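Local coordinates for 4-alpha-glucanotransferase (Streptococcus agalactiae, PDB 6M6T), which is a 4-alpha-glucanotransferase, also called amylomaltase or disproportionating enzyme, a protein of the TIM-barrel clan that binds glycan ligands, at residues 459-462 against 468-471; 43-48 against 390-395; 427-432 against 451-456; 18-23 against 91-96. All coordinates share one frame; numbering follows the deposited sequence.

Contact 1: 459-462 against 468-471; sequences RMNM and GNWQ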
loop_
_atom_site.group_PDB
_atom_site.type_symbol
_atom_site.label_atom_id
_atom_site.label_comp_id
_atom_site.label_asym_id
_atom_site.label_seq_id
_atom_site.Cartn_x
_atom_site.Cartn_y
_atom_site.Cartn_z
ATOM N N ARG A 459 12.452 -9.183 4.680
ATOM C CA ARG A 459 11.320 -9.242 3.766
ATOM C C ARG A 459 10.119 -8.517 4.369
ATOM O O ARG A 459 9.837 -8.654 5.557
ATOM C CB ARG A 459 10.989 -10.712 3.471
ATOM C CG ARG A 459 10.054 -10.973 2.308
ATOM C CD ARG A 459 9.640 -12.440 2.241
ATOM N NE ARG A 459 8.692 -12.619 1.146
ATOM C CZ ARG A 459 8.594 -13.698 0.376
ATOM N NH1 ARG A 459 9.375 -14.751 0.582
ATOM N NH2 ARG A 459 7.700 -13.723 -0.599
ATOM N N MET A 460 9.424 -7.717 3.549
ATOM C CA MET A 460 8.310 -6.919 4.063
ATOM C C MET A 460 7.040 -7.750 4.216
ATOM O O MET A 460 6.418 -7.740 5.284
ATOM C CB MET A 460 8.049 -5.725 3.155
ATOM C CG MET A 460 7.062 -4.761 3.730
ATOM S SD MET A 460 7.737 -3.826 5.119
ATOM C CE MET A 460 6.619 -2.424 5.071
ATOM N N ASN A 461 6.630 -8.462 3.156
ATOM C CA ASN A 461 5.528 -9.412 3.226
ATOM C C ASN A 461 6.015 -10.771 2.778
ATOM O O ASN A 461 6.996 -10.871 2.046
ATOM C CB ASN A 461 4.330 -9.024 2.347
ATOM C CG ASN A 461 3.039 -9.755 2.761
ATOM O OD1 ASN A 461 2.735 -9.852 3.951
ATOM N ND2 ASN A 461 2.286 -10.270 1.783
ATOM N N MET A 462 5.324 -11.811 3.239
ATOM C CA MET A 462 5.476 -13.178 2.737
ATOM C C MET A 462 4.062 -13.694 2.551
ATOM O O MET A 462 3.402 -14.069 3.537
ATOM C CB MET A 462 6.267 -14.086 3.676
ATOM C CG MET A 462 6.143 -15.591 3.345
ATOM S SD MET A 462 7.229 -16.719 4.283
ATOM C CE MET A 462 8.860 -16.117 3.820
ATOM N N GLY A 468 4.727 -12.044 11.522
ATOM C CA GLY A 468 5.900 -11.221 11.264
ATOM C C GLY A 468 6.015 -10.603 9.888
ATOM O O GLY A 468 6.980 -10.869 9.155
ATOM N N ASN A 469 5.047 -9.755 9.542
ATOM C CA ASN A 469 4.968 -9.114 8.239
ATOM C C ASN A 469 4.745 -7.623 8.443
ATOM O O ASN A 469 4.069 -7.216 9.389
ATOM C CB ASN A 469 3.814 -9.708 7.372
ATOM C CG ASN A 469 4.169 -11.056 6.734
ATOM O OD1 ASN A 469 5.160 -11.181 6.023
ATOM N ND2 ASN A 469 3.355 -12.062 6.990
ATOM N N TRP A 470 5.299 -6.813 7.532
ATOM C CA TRP A 470 5.186 -5.353 7.557
ATOM C C TRP A 470 5.943 -4.746 8.735
ATOM O O TRP A 470 5.593 -3.671 9.234
ATOM C CB TRP A 470 3.723 -4.893 7.562
ATOM C CG TRP A 470 2.810 -5.788 6.748
ATOM C CD1 TRP A 470 1.966 -6.751 7.232
ATOM C CD2 TRP A 470 2.654 -5.810 5.319
ATOM N NE1 TRP A 470 1.303 -7.368 6.202
ATOM C CE2 TRP A 470 1.703 -6.810 5.017
ATOM C CE3 TRP A 470 3.224 -5.087 4.269
ATOM C CZ2 TRP A 470 1.309 -7.105 3.703
ATOM C CZ3 TRP A 470 2.830 -5.380 2.962
ATOM C CH2 TRP A 470 1.885 -6.379 2.693
ATOM N N GLN A 471 7.002 -5.417 9.171
ATOM C CA GLN A 471 7.703 -5.024 10.373
ATOM C C GLN A 471 9.069 -4.416 10.121
ATOM O O GLN A 471 9.708 -3.969 11.079
ATOM C CB GLN A 471 7.874 -6.228 11.298
ATOM C CG GLN A 471 6.713 -6.448 12.198
ATOM C CD GLN A 471 6.689 -7.855 12.682
ATOM O OE1 GLN A 471 7.685 -8.576 12.540
ATOM N NE2 GLN A 471 5.553 -8.278 13.236
#
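Trp470 meets the 459-462 loop twice, once through its backbone nitrogen and once through its indole. Trp470 N donates to Met460 O at 2.7 Å, nearly straight at 165°. One residue earlier, Asn469 OD1 accepts a weak bond from Met462 N at 2.9 Å; the amide's other end, ND2, is held by Thr465 in the intervening loop. Within 459-462, the extended side chain of Arg459 runs alongside its own segment, and NE reaches a lone pair of Asn461 O at 2.6 Å, while its NH2 goes on to Asp397 O.

The indole face is met by Asn461. Its CB makes a CH-pi contact over the face of the Trp470 six-membered ring, 3.9 Å from the centroid. Because CG stands anti to the backbone N (chi1 -162°), the amide follows on along the indole, and its plane lies only 18° from that of the ring.

Apolar packing comes from Met460, whose chain crosses Trp470 at about a right angle. Its CG is 3.9 Å from Trp470 CE3, and the bend at chi2 carries SD to 3.8 Å from Trp470 CA.

Through Asn461 the contact reaches a glycan pocket. Asn461 ND2 makes weak hydrogen bonds to Asp397 OD2 and to O2 of a bound AC1, so Asn461 is first shell and Trp470, lying along its amide, is second shell. Both segments belong to the long loop beyond strand 443-447 and helix 448-451, in keeping with TIM barrels, whose ligand sites are built from loops following the strands.

Contact 2: 43-48 against 390-395; sequences FWQILP and IAYAGT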
loop_
_atom_site.group_PDB
_atom_site.type_symbol
_atom_site.label_atom_id
_atom_site.label_comp_id
_atom_site.label_asym_id
_atom_site.label_seq_id
_atom_site.Cartn_x
_atom_site.Cartn_y
_atom_site.Cartn_z
ATOM N N PHE A 43 11.342 8.848 -8.182
ATOM C CA PHE A 43 10.133 8.310 -7.576
ATOM C C PHE A 43 10.392 7.782 -6.176
ATOM O O PHE A 43 11.451 7.210 -5.894
ATOM C CB PHE A 43 9.525 7.180 -8.450
ATOM C CG PHE A 43 9.074 7.650 -9.798
ATOM C CD1 PHE A 43 8.093 8.622 -9.918
ATOM C CD2 PHE A 43 9.652 7.151 -10.944
ATOM C CE1 PHE A 43 7.692 9.078 -11.169
ATOM C CE2 PHE A 43 9.260 7.605 -12.202
ATOM C CZ PHE A 43 8.288 8.570 -12.313
ATOM N N TRP A 44 9.395 7.983 -5.310
ATOM C CA TRP A 44 9.250 7.302 -4.022
ATOM C C TRP A 44 7.983 6.468 -4.138
ATOM O O TRP A 44 6.885 7.030 -4.265
ATOM C CB TRP A 44 9.140 8.306 -2.861
ATOM C CG TRP A 44 9.163 7.689 -1.495
ATOM C CD1 TRP A 44 9.212 6.364 -1.208
ATOM C CD2 TRP A 44 9.176 8.373 -0.222
ATOM N NE1 TRP A 44 9.228 6.170 0.158
ATOM C CE2 TRP A 44 9.223 7.387 0.783
ATOM C CE3 TRP A 44 9.161 9.719 0.162
ATOM C CZ2 TRP A 44 9.249 7.696 2.134
ATOM C CZ3 TRP A 44 9.162 10.016 1.511
ATOM C CH2 TRP A 44 9.203 9.009 2.479
ATOM N N GLN A 45 8.120 5.140 -4.138
ATOM C CA GLN A 45 6.955 4.264 -4.066
ATOM C C GLN A 45 6.719 3.873 -2.611
ATOM O O GLN A 45 7.616 3.336 -1.947
ATOM C CB GLN A 45 7.121 3.012 -4.926
ATOM C CG GLN A 45 5.832 2.176 -5.044
ATOM C CD GLN A 45 5.849 1.199 -6.219
ATOM O OE1 GLN A 45 6.800 1.151 -7.012
ATOM N NE2 GLN A 45 4.788 0.419 -6.340
ATOM N N ILE A 46 5.515 4.138 -2.121
ATOM C CA ILE A 46 5.092 3.692 -0.806
ATOM C C ILE A 46 4.042 2.585 -0.968
ATOM O O ILE A 46 3.592 2.272 -2.079
ATOM C CB ILE A 46 4.553 4.866 0.046
ATOM C CG1 ILE A 46 3.445 5.597 -0.721
ATOM C CG2 ILE A 46 5.680 5.846 0.396
ATOM C CD1 ILE A 46 2.416 6.263 0.147
ATOM N N LEU A 47 3.668 1.975 0.165
ATOM C CA LEU A 47 2.538 1.048 0.247
ATOM C C LEU A 47 1.264 1.880 0.395
ATOM O O LEU A 47 1.279 3.105 0.244
ATOM C CB LEU A 47 2.787 0.053 1.372
ATOM C CG LEU A 47 4.033 -0.826 1.207
ATOM C CD1 LEU A 47 3.782 -2.177 1.846
ATOM C CD2 LEU A 47 4.468 -1.020 -0.237
ATOM N N PRO A 48 0.092 1.259 0.562
ATOM C CA PRO A 48 -1.104 2.082 0.765
ATOM C C PRO A 48 -1.071 2.765 2.119
ATOM O O PRO A 48 -0.513 2.254 3.095
ATOM C CB PRO A 48 -2.259 1.078 0.672
ATOM C CG PRO A 48 -1.713 -0.078 -0.022
ATOM C CD PRO A 48 -0.288 -0.160 0.400
ATOM N N ILE A 390 7.711 -0.959 -15.713
ATOM C CA ILE A 390 8.383 -0.528 -14.487
ATOM C C ILE A 390 9.096 -1.742 -13.922
ATOM O O ILE A 390 8.441 -2.705 -13.519
ATOM C CB ILE A 390 7.394 0.012 -13.452
ATOM C CG1 ILE A 390 6.443 1.048 -14.052
ATOM C CG2 ILE A 390 8.145 0.521 -12.232
ATOM C CD1 ILE A 390 7.103 2.052 -14.968
ATOM N N ALA A 391 10.414 -1.726 -13.853
ATOM C CA ALA A 391 11.133 -2.930 -13.459
ATOM C C ALA A 391 11.574 -2.860 -12.005
ATOM O O ALA A 391 12.073 -1.831 -11.548
ATOM C CB ALA A 391 12.341 -3.175 -14.358
ATOM N N TYR A 392 11.367 -3.970 -11.286
ATOM C CA TYR A 392 11.781 -4.170 -9.902
ATOM C C TYR A 392 12.761 -5.325 -9.824
ATOM O O TYR A 392 12.734 -6.250 -10.645
ATOM C CB TYR A 392 10.611 -4.513 -8.967
ATOM C CG TYR A 392 9.530 -3.491 -8.987
ATOM C CD1 TYR A 392 8.542 -3.529 -9.954
ATOM C CD2 TYR A 392 9.518 -2.456 -8.070
ATOM C CE1 TYR A 392 7.563 -2.581 -9.989
ATOM C CE2 TYR A 392 8.542 -1.498 -8.099
ATOM C CZ TYR A 392 7.565 -1.563 -9.064
ATOM O OH TYR A 392 6.581 -0.610 -9.097
ATOM N N ALA A 393 13.626 -5.259 -8.817
ATOM C CA ALA A 393 14.384 -6.436 -8.428
ATOM C C ALA A 393 13.462 -7.417 -7.734
ATOM O O ALA A 393 13.367 -8.592 -8.112
ATOM C CB ALA A 393 15.537 -6.029 -7.516
ATOM N N GLY A 394 12.749 -6.926 -6.733
ATOM C CA GLY A 394 11.620 -7.627 -6.177
ATOM C C GLY A 394 10.658 -6.557 -5.732
ATOM O O GLY A 394 10.969 -5.365 -5.772
ATOM N N THR A 395 9.472 -6.985 -5.339
ATOM C CA THR A 395 8.570 -6.083 -4.662
ATOM C C THR A 395 8.387 -6.545 -3.219
ATOM O O THR A 395 9.005 -7.513 -2.763
ATOM C CB THR A 395 7.248 -5.961 -5.419
ATOM O OG1 THR A 395 6.548 -4.798 -4.940
ATOM C CG2 THR A 395 6.388 -7.225 -5.252
#
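Gln45 and Tyr392 approach each other at about a right angle, and only their polar ends meet. Gln45 points its CB toward the other segment. With CG anti to the backbone N (chi1 -171°) and the chain extended beyond it, the amide is carried well away from its own strand. Tyr392 sends its ring in from the other side, and its OH donates to Gln45 OE1 at 2.7 Å. The hydroxyl sits in the amide's carbonyl plane on a lone pair, at a C=O...O angle of 117°. Seen from the tyrosine, OE1 lies at the ring edge and in its plane, 3.4 Å from CE2, whereas the amide and ring planes are turned 61° apart. The hydroxyl proton and OE1, both buried, thus pair in a contact where the backbones stay distant: the nearest CA atoms, of Gln45 and Thr395, are 10.5 Å apart.

The bond spans the interior of the parallel barrel, with strands 6-10 and 443-447 lying between strands 43-45 and 389-392 in sheet order. Phe43 and Ile390 both touch Thr443, and Arg294 of strand 292-295 packs on Gln45 and Thr395. Trp44 faces the other way, its ring meeting Phe32 of helix 27-38.

Contact 3: 427-432 against 451-456; sequences PITETV and LLDKPA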
loop_
_atom_site.group_PDB
_atom_site.type_symbol
_atom_site.label_atom_id
_atom_site.label_comp_id
_atom_site.label_asym_id
_atom_site.label_seq_id
_atom_site.Cartn_x
_atom_site.Cartn_y
_atom_site.Cartn_z
ATOM N N PRO A 427 29.061 -8.055 -3.348
ATOM C CA PRO A 427 27.750 -8.511 -2.869
ATOM C C PRO A 427 26.753 -8.479 -4.015
ATOM O O PRO A 427 26.717 -7.528 -4.793
ATOM C CB PRO A 427 27.392 -7.503 -1.762
ATOM C CG PRO A 427 28.639 -6.700 -1.513
ATOM C CD PRO A 427 29.431 -6.748 -2.777
ATOM N N ILE A 428 25.944 -9.533 -4.127
ATOM C CA ILE A 428 25.115 -9.676 -5.315
ATOM C C ILE A 428 23.938 -8.713 -5.361
ATOM O O ILE A 428 23.263 -8.633 -6.392
ATOM C CB ILE A 428 24.624 -11.132 -5.458
ATOM C CG1 ILE A 428 24.149 -11.373 -6.894
ATOM C CG2 ILE A 428 23.524 -11.443 -4.425
ATOM C CD1 ILE A 428 24.320 -12.747 -7.358
ATOM N N THR A 429 23.671 -7.954 -4.300
ATOM C CA THR A 429 22.613 -6.951 -4.421
ATOM C C THR A 429 23.037 -5.839 -5.369
ATOM O O THR A 429 22.238 -5.358 -6.186
ATOM C CB THR A 429 22.262 -6.376 -3.057
ATOM O OG1 THR A 429 23.453 -5.871 -2.434
ATOM C CG2 THR A 429 21.618 -7.443 -2.179
ATOM N N GLU A 430 24.305 -5.438 -5.282
ATOM C CA GLU A 430 24.872 -4.479 -6.215
ATOM C C GLU A 430 24.960 -5.070 -7.628
ATOM O O GLU A 430 24.718 -4.363 -8.621
ATOM C CB GLU A 430 26.240 -4.020 -5.680
ATOM C CG GLU A 430 26.154 -2.895 -4.616
ATOM C CD GLU A 430 27.241 -2.939 -3.542
ATOM O OE1 GLU A 430 27.163 -2.119 -2.589
ATOM O OE2 GLU A 430 28.159 -3.786 -3.635
ATOM N N THR A 431 25.243 -6.371 -7.739
ATOM C CA THR A 431 25.183 -7.030 -9.038
ATOM C C THR A 431 23.796 -6.883 -9.653
ATOM O O THR A 431 23.625 -6.275 -10.728
ATOM C CB THR A 431 25.540 -8.515 -8.903
ATOM O OG1 THR A 431 26.651 -8.684 -8.012
ATOM C CG2 THR A 431 25.899 -9.106 -10.273
ATOM N N VAL A 432 22.789 -7.438 -8.966
ATOM C CA VAL A 432 21.441 -7.478 -9.516
ATOM C C VAL A 432 20.984 -6.074 -9.868
ATOM O O VAL A 432 20.380 -5.855 -10.923
ATOM C CB VAL A 432 20.471 -8.171 -8.536
ATOM C CG1 VAL A 432 19.014 -8.061 -9.029
ATOM C CG2 VAL A 432 20.854 -9.628 -8.348
ATOM N N LEU A 451 19.323 -2.049 -1.313
ATOM C CA LEU A 451 20.306 -0.974 -1.334
ATOM C C LEU A 451 21.233 -1.027 -0.119
ATOM O O LEU A 451 22.432 -0.760 -0.236
ATOM C CB LEU A 451 19.594 0.367 -1.415
ATOM C CG LEU A 451 20.568 1.513 -1.516
ATOM C CD1 LEU A 451 20.754 1.878 -2.973
ATOM C CD2 LEU A 451 20.034 2.671 -0.712
ATOM N N LEU A 452 20.708 -1.387 1.051
ATOM C CA LEU A 452 21.534 -1.560 2.245
ATOM C C LEU A 452 22.010 -2.992 2.446
ATOM O O LEU A 452 22.573 -3.292 3.507
ATOM C CB LEU A 452 20.780 -1.118 3.499
ATOM C CG LEU A 452 19.941 0.143 3.332
ATOM C CD1 LEU A 452 18.916 0.228 4.463
ATOM C CD2 LEU A 452 20.816 1.391 3.265
ATOM N N ASP A 453 21.768 -3.879 1.479
ATOM C CA ASP A 453 22.222 -5.268 1.540
ATOM C C ASP A 453 21.698 -5.970 2.798
ATOM O O ASP A 453 22.464 -6.504 3.601
ATOM C CB ASP A 453 23.758 -5.334 1.468
ATOM C CG ASP A 453 24.283 -6.698 0.987
ATOM O OD1 ASP A 453 23.858 -7.176 -0.091
ATOM O OD2 ASP A 453 25.137 -7.297 1.684
ATOM N N LYS A 454 20.319 -5.972 2.966
ATOM C CA LYS A 454 19.866 -6.586 4.217
ATOM C C LYS A 454 19.516 -8.066 4.018
ATOM O O LYS A 454 19.171 -8.485 2.907
ATOM C CB LYS A 454 18.655 -5.831 4.774
ATOM C CG LYS A 454 19.017 -4.533 5.498
ATOM C CD LYS A 454 19.993 -4.802 6.635
ATOM C CE LYS A 454 20.074 -3.621 7.603
ATOM N NZ LYS A 454 18.806 -3.417 8.378
ATOM N N PRO A 455 19.608 -8.911 5.083
ATOM C CA PRO A 455 19.447 -10.368 4.900
ATOM C C PRO A 455 17.996 -10.820 4.779
ATOM O O PRO A 455 17.097 -9.980 4.726
ATOM C CB PRO A 455 20.105 -10.955 6.159
ATOM C CG PRO A 455 20.802 -9.788 6.837
ATOM C CD PRO A 455 20.000 -8.592 6.464
ATOM N N ALA A 456 17.746 -12.135 4.742
ATOM C CA ALA A 456 16.398 -12.619 4.441
ATOM C C ALA A 456 15.372 -12.179 5.474
ATOM O O ALA A 456 14.181 -12.103 5.146
ATOM C CB ALA A 456 16.383 -14.141 4.327
#
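Thr429, in the first turn of helix 428-438, and Asp453, just past the end of helix 448-451, bring their CA atoms to 6.2 Å, the latter with a positive phi of 57°. Both point their CB atoms toward each other, and the side chains meet through a single hydrogen bond. Thr429 OG1 donates to Asp453 OD1 at 2.7 Å, reaching the oxygen on its anti side and 33° out of the carboxylate plane. The threonine torsion explains the approach: OG1 stands between the backbone N and the carbonyl carbon (chi1 55°), which presents the hydroxyl to the aspartate and leaves CG2 beside the backbone N.

Pro427, the N-cap residue, closes in from the side, its CB 3.9 Å from Asp453 OD1 and 4.1 Å from OD2. The carboxylate therefore lies against the start of a helix, where the helix dipole would probably help to stabilise its negative charge. OD1 has a second partner, a weak hydrogen bond from Asn402 ND2. Next along the chain, Lys454 directs its CB away from 427-432, and its NZ forms a salt bridge with Glu98.

What shapes the aspartate side is a Schellman motif. Leu452 is the first residue to leave helical geometry and Asp453 is the C-prime residue; Lys454 N returns to Gln449 O and Asp453 N to Asp450 O. Here that helix C-terminus is tied to the first turn of another helix, with barrel strand 443-447 intervening in the chain.

Contact 4: 18-23 against 91-96; sequences GDLGIG and ISFGQD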
loop_
_atom_site.group_PDB
_atom_site.type_symbol
_atom_site.label_atom_id
_atom_site.label_comp_id
_atom_site.label_asym_id
_atom_site.label_seq_id
_atom_site.Cartn_x
_atom_site.Cartn_y
_atom_site.Cartn_z
ATOM N N GLY A 18 12.719 6.391 13.603
ATOM C CA GLY A 18 12.142 7.386 14.527
ATOM C C GLY A 18 12.125 6.927 15.965
ATOM O O GLY A 18 12.736 5.925 16.291
ATOM N N ASP A 19 11.433 7.655 16.820
ATOM C CA ASP A 19 11.420 7.249 18.244
ATOM C C ASP A 19 10.012 6.786 18.607
ATOM O O ASP A 19 9.833 6.301 19.708
ATOM C CB ASP A 19 11.852 8.428 19.114
ATOM C CG ASP A 19 13.348 8.692 19.120
ATOM O OD1 ASP A 19 13.823 9.410 18.222
ATOM O OD2 ASP A 19 14.022 8.194 20.041
ATOM N N LEU A 20 9.081 6.913 17.664
ATOM C CA LEU A 20 7.660 6.574 17.879
ATOM C C LEU A 20 7.369 5.107 17.592
ATOM O O LEU A 20 6.207 4.764 17.699
ATOM C CB LEU A 20 6.789 7.462 16.996
ATOM C CG LEU A 20 6.924 8.956 17.232
ATOM C CD1 LEU A 20 5.817 9.715 16.534
ATOM C CD2 LEU A 20 6.908 9.258 18.707
ATOM N N GLY A 21 8.354 4.301 17.197
ATOM C CA GLY A 21 8.098 2.863 16.992
ATOM C C GLY A 21 7.635 2.547 15.596
ATOM O O GLY A 21 7.393 1.406 15.299
ATOM N N ILE A 22 7.564 3.554 14.761
ATOM C CA ILE A 22 7.066 3.357 13.410
ATOM C C ILE A 22 7.287 4.649 12.638
ATOM O O ILE A 22 7.141 5.742 13.196
ATOM C CB ILE A 22 5.580 2.957 13.421
ATOM C CG1 ILE A 22 5.137 2.538 12.012
ATOM C CG2 ILE A 22 4.727 4.091 13.978
ATOM C CD1 ILE A 22 4.346 1.275 11.991
ATOM N N GLY A 23 7.653 4.540 11.364
ATOM C CA GLY A 23 7.837 5.726 10.550
ATOM C C GLY A 23 6.596 6.596 10.515
ATOM O O GLY A 23 5.473 6.151 10.708
ATOM N N ILE A 91 8.007 6.998 25.966
ATOM C CA ILE A 91 6.763 6.235 26.024
ATOM C C ILE A 91 6.963 5.006 25.134
ATOM O O ILE A 91 6.039 4.566 24.435
ATOM C CB ILE A 91 5.539 7.098 25.630
ATOM C CG1 ILE A 91 5.457 8.353 26.515
ATOM C CG2 ILE A 91 4.232 6.338 25.820
ATOM C CD1 ILE A 91 4.507 8.241 27.735
ATOM N N SER A 92 8.183 4.442 25.176
ATOM C CA SER A 92 8.755 3.546 24.167
ATOM C C SER A 92 7.749 2.623 23.487
ATOM O O SER A 92 7.005 1.874 24.141
ATOM C CB SER A 92 9.863 2.677 24.783
ATOM O OG SER A 92 9.375 1.383 25.121
ATOM N N PHE A 93 7.727 2.705 22.158
ATOM C CA PHE A 93 6.903 1.881 21.282
ATOM C C PHE A 93 7.788 0.818 20.626
ATOM O O PHE A 93 8.180 0.948 19.466
ATOM C CB PHE A 93 6.203 2.763 20.234
ATOM C CG PHE A 93 5.632 4.058 20.786
ATOM C CD1 PHE A 93 6.424 5.196 20.922
ATOM C CD2 PHE A 93 4.293 4.147 21.126
ATOM C CE1 PHE A 93 5.885 6.390 21.412
ATOM C CE2 PHE A 93 3.751 5.333 21.610
ATOM C CZ PHE A 93 4.546 6.453 21.754
ATOM N N GLY A 94 8.116 -0.225 21.370
ATOM C CA GLY A 94 8.800 -1.331 20.724
ATOM C C GLY A 94 10.248 -1.465 21.171
ATOM O O GLY A 94 10.931 -0.477 21.477
ATOM N N GLN A 95 10.728 -2.710 21.189
ATOM C CA GLN A 95 12.060 -3.012 21.706
ATOM C C GLN A 95 13.148 -2.715 20.674
ATOM O O GLN A 95 14.046 -1.902 20.914
ATOM C CB GLN A 95 12.122 -4.481 22.146
ATOM C CG GLN A 95 13.289 -4.825 23.081
ATOM C CD GLN A 95 13.718 -6.291 22.958
ATOM O OE1 GLN A 95 14.003 -6.963 23.953
ATOM N NE2 GLN A 95 13.771 -6.785 21.728
ATOM N N ASP A 96 13.085 -3.382 19.511
ATOM C CA ASP A 96 14.049 -3.335 18.416
ATOM C C ASP A 96 13.733 -2.162 17.488
ATOM O O ASP A 96 12.588 -2.025 17.043
ATOM C CB ASP A 96 14.010 -4.655 17.651
ATOM C CG ASP A 96 15.013 -4.721 16.494
ATOM O OD1 ASP A 96 15.755 -3.744 16.204
ATOM O OD2 ASP A 96 15.049 -5.796 15.857
#
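Phe93 and Leu20 use the same kind of first torsion: in each, CG is anti to the carbonyl carbon and beside the backbone N, with chi1 -43° for Phe93 and -60° for Leu20. The two side chains lie side by side and point the same way. Their apolar touch is modest, Leu20 CD2 to Phe93 CE1 at 4.1 Å, and the CB of Leu20 is directed away from the other segment. Phe93 instead aims its CB at the 18-23 loop, and its side chain meets mostly the backbone of that loop.

Leu20 O comes in obliquely near the root of the ring, 3.2 Å from Phe93 CG. Asp19 O approaches differently, at the ring edge and in its plane, 3.8 Å from CD1. A face of the ring is covered from within its own segment by Ile91 O, which stands 3.4 Å above the centre. Where the two segments run closest, Gly21 and Phe93 have CA atoms 4.6 Å apart. Gly21 turns there with a positive phi of 89°, and with no side chain to intervene, Phe93 O can sit against its CA.

Around this core, Phe74 of helix 74-78 touches both Leu20 and Phe93, while Leu105 and Lys108 of helix 105-122 also pack on the phenylalanine.

No hydrogen bond joins the two loops. Cohesion probably comes mainly from burial of the ring and from close fit, perhaps aided by the weakly positive ring-edge hydrogens facing Asp19 O, an attraction far less directional than a true hydrogen bond.

How the contacts relate
Contact 1 is the one that reaches ligand: the side chain of Asn461 lies about 3 Å from a bound AC1 and about 4 Å from ASO, whereas Gln45 of contact 2 is about 9 Å from ASO. These two contacts touch, Trp470 CZ3 packing on Leu47 CD1 at 3.5 Å, so the loop that supplies Asn461 packs on segment 43-48. Contact 3 adjoins contact 1 in sequence, 451-456 leading toward 459-462, but their centres are about 18 Å apart. Contacts 3 and 4 are both more peripheral than contact 1; the centre of contact 4 is about 17 Å from that of contact 1 and about 25 Å from that of contact 2, whose segments alternate with its own along the chain.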